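Local structure of uncharacterized protein (Proteus penneri, 3RD4) at residues 9-14 with 38-43. The protein is of unknown function; it belongs to the DUF2500 family and folds into a small protein built mainly of one antiparallel beta sheet. Numbering follows the deposited sequence.
Sequences VEVIDK and YQVTFR
A classic beta bulge, with Ile12 and Asp13 both facing Thr41, interrupts the antiparallel pairing of the first two strands in the chain, which are neighbours within its five-stranded sheet. Thr41 O takes Ile12 N at 2.9 Å, nearly in line with its C=O bond, and also a weak bond from Asp13 N. In return, Thr41 N reaches Asp13 O at 3.3 Å, but the donor stands well above the carbonyl plane, 66° out of it. Before the bulge Glu10 and Arg43 form an antiparallel hydrogen-bonded pair, although the positions of its acceptor oxygens are less certain.

On the buried face, Val11 and Phe42 lie side by side, with Val11 CG2 4.0 Å from Phe42 CE2. Val11 CG1, anti to the backbone N (chi1 -177°), instead meets Val40 CG2 at 3.9 Å. That same Val40 methyl sits over one face of the Phe42 ring, toward its rim, while Phe82 of strand 78-84 packs against Val9, Val11 and Phe42.

The other face, with Glu10, Asp13, Thr41 and Arg43, is more polar. There the CB atoms of Asp13 and Thr41 are 3.6 Å apart, and Arg43 NE forms a salt bridge with Asp51. Ile12, the bulge residue turned toward 38-43, has the Arg43 side chain passing across it. The bulge thus gathers two donors on Thr41 O, between an apolar face and a polar one.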
loop_
_atom_site.group_PDB
_atom_site.type_symbol
_atom_site.label_atom_id
_atom_site.label_comp_id
_atom_site.label_asym_id
_atom_site.label_seq_id
_atom_site.Cartn_x
_atom_site.Cartn_y
_atom_site.Cartn_z
ATOM N N VAL B 9 11.579 -21.354 -2.856
ATOM C CA VAL B 9 11.830 -19.934 -2.824
ATOM C C VAL B 9 13.210 -19.508 -2.365
ATOM O O VAL B 9 14.062 -20.332 -2.064
ATOM C CB VAL B 9 10.745 -19.279 -1.943
ATOM C CG1 VAL B 9 11.061 -19.477 -0.473
ATOM C CG2 VAL B 9 10.604 -17.840 -2.294
ATOM N N GLU B 10 13.412 -18.197 -2.344
ATOM C CA GLU B 10 14.668 -17.566 -1.931
ATOM C C GLU B 10 14.300 -16.311 -1.145
ATOM O O GLU B 10 13.448 -15.530 -1.571
ATOM C CB GLU B 10 15.508 -17.197 -3.163
ATOM C CG GLU B 10 16.690 -16.257 -2.909
ATOM C CD GLU B 10 17.546 -16.012 -4.171
ATOM O OE1 GLU B 10 16.981 -15.764 -5.268
ATOM O OE2 GLU B 10 18.797 -16.055 -4.056
ATOM N N VAL B 11 14.931 -16.137 0.011
ATOM C CA VAL B 11 14.653 -14.994 0.867
ATOM C C VAL B 11 15.354 -13.752 0.341
ATOM O O VAL B 11 16.574 -13.684 0.348
ATOM C CB VAL B 11 15.118 -15.267 2.310
ATOM C CG1 VAL B 11 14.752 -14.103 3.188
ATOM C CG2 VAL B 11 14.483 -16.557 2.836
ATOM N N ILE B 12 14.578 -12.773 -0.111
ATOM C CA ILE B 12 15.131 -11.539 -0.648
ATOM C C ILE B 12 15.160 -10.389 0.342
ATOM O O ILE B 12 16.145 -9.674 0.426
ATOM C CB ILE B 12 14.332 -11.053 -1.870
ATOM C CG1 ILE B 12 14.728 -11.843 -3.104
ATOM C CG2 ILE B 12 14.590 -9.583 -2.122
ATOM C CD1 ILE B 12 14.410 -13.311 -3.010
ATOM N N ASP B 13 14.080 -10.200 1.088
ATOM C CA ASP B 13 14.014 -9.079 2.019
ATOM C C ASP B 13 13.566 -9.462 3.424
ATOM O O ASP B 13 13.174 -10.593 3.668
ATOM C CB ASP B 13 13.055 -8.024 1.464
ATOM C CG ASP B 13 13.510 -6.610 1.762
ATOM O OD1 ASP B 13 13.889 -6.329 2.928
ATOM O OD2 ASP B 13 13.478 -5.778 0.822
ATOM N N LYS B 14 13.598 -8.500 4.337
ATOM C CA LYS B 14 13.209 -8.748 5.711
ATOM C C LYS B 14 13.116 -7.398 6.416
ATOM O O LYS B 14 14.070 -6.629 6.390
ATOM C CB LYS B 14 14.283 -9.604 6.387
ATOM C CG LYS B 14 13.883 -10.144 7.737
ATOM C CD LYS B 14 15.103 -10.616 8.552
ATOM C CE LYS B 14 14.664 -11.165 9.926
ATOM N NZ LYS B 14 15.741 -11.373 10.929
ATOM N N TYR B 38 6.123 -8.577 11.176
ATOM C CA TYR B 38 7.392 -9.140 10.775
ATOM C C TYR B 38 7.233 -9.664 9.363
ATOM O O TYR B 38 6.813 -10.802 9.158
ATOM C CB TYR B 38 7.737 -10.252 11.747
ATOM C CG TYR B 38 7.752 -9.748 13.157
ATOM C CD1 TYR B 38 8.840 -9.026 13.640
ATOM C CD2 TYR B 38 6.687 -9.982 14.012
ATOM C CE1 TYR B 38 8.869 -8.556 14.948
ATOM C CE2 TYR B 38 6.705 -9.512 15.328
ATOM C CZ TYR B 38 7.803 -8.805 15.786
ATOM O OH TYR B 38 7.857 -8.363 17.085
ATOM N N GLN B 39 7.555 -8.839 8.376
ATOM C CA GLN B 39 7.389 -9.293 7.003
ATOM C C GLN B 39 8.674 -9.658 6.305
ATOM O O GLN B 39 9.691 -8.990 6.454
ATOM C CB GLN B 39 6.674 -8.236 6.167
ATOM C CG GLN B 39 7.618 -7.258 5.534
ATOM C CD GLN B 39 6.960 -6.428 4.470
ATOM O OE1 GLN B 39 7.628 -5.935 3.576
ATOM N NE2 GLN B 39 5.651 -6.258 4.565
ATOM N N VAL B 40 8.623 -10.738 5.544
ATOM C CA VAL B 40 9.782 -11.163 4.782
ATOM C C VAL B 40 9.338 -11.383 3.344
ATOM O O VAL B 40 8.248 -11.884 3.087
ATOM C CB VAL B 40 10.465 -12.454 5.381
ATOM C CG1 VAL B 40 9.475 -13.324 6.083
ATOM C CG2 VAL B 40 11.126 -13.243 4.278
ATOM N N THR B 41 10.167 -10.956 2.404
ATOM C CA THR B 41 9.834 -11.110 0.995
ATOM C C THR B 41 10.477 -12.363 0.386
ATOM O O THR B 41 11.704 -12.465 0.296
ATOM C CB THR B 41 10.282 -9.872 0.194
ATOM O OG1 THR B 41 9.629 -8.711 0.718
ATOM C CG2 THR B 41 9.908 -10.019 -1.265
ATOM N N PHE B 42 9.638 -13.313 -0.024
ATOM C CA PHE B 42 10.098 -14.553 -0.640
ATOM C C PHE B 42 9.952 -14.462 -2.155
ATOM O O PHE B 42 8.922 -14.002 -2.649
ATOM C CB PHE B 42 9.267 -15.732 -0.147
ATOM C CG PHE B 42 9.371 -15.974 1.323
ATOM C CD1 PHE B 42 8.405 -15.484 2.188
ATOM C CD2 PHE B 42 10.434 -16.689 1.846
ATOM C CE1 PHE B 42 8.501 -15.700 3.548
ATOM C CE2 PHE B 42 10.536 -16.908 3.204
ATOM C CZ PHE B 42 9.566 -16.414 4.056
ATOM N N ARG B 43 10.973 -14.881 -2.897
ATOM C CA ARG B 43 10.877 -14.867 -4.353
ATOM C C ARG B 43 10.954 -16.288 -4.906
ATOM O O ARG B 43 11.904 -17.008 -4.610
ATOM C CB ARG B 43 11.992 -14.032 -4.961
ATOM C CG ARG B 43 12.012 -14.097 -6.480
ATOM C CD ARG B 43 13.019 -13.119 -7.054
ATOM N NE ARG B 43 12.603 -11.735 -6.843
ATOM C CZ ARG B 43 13.384 -10.796 -6.318
ATOM N NH1 ARG B 43 14.623 -11.092 -5.952
ATOM N NH2 ARG B 43 12.921 -9.565 -6.144
#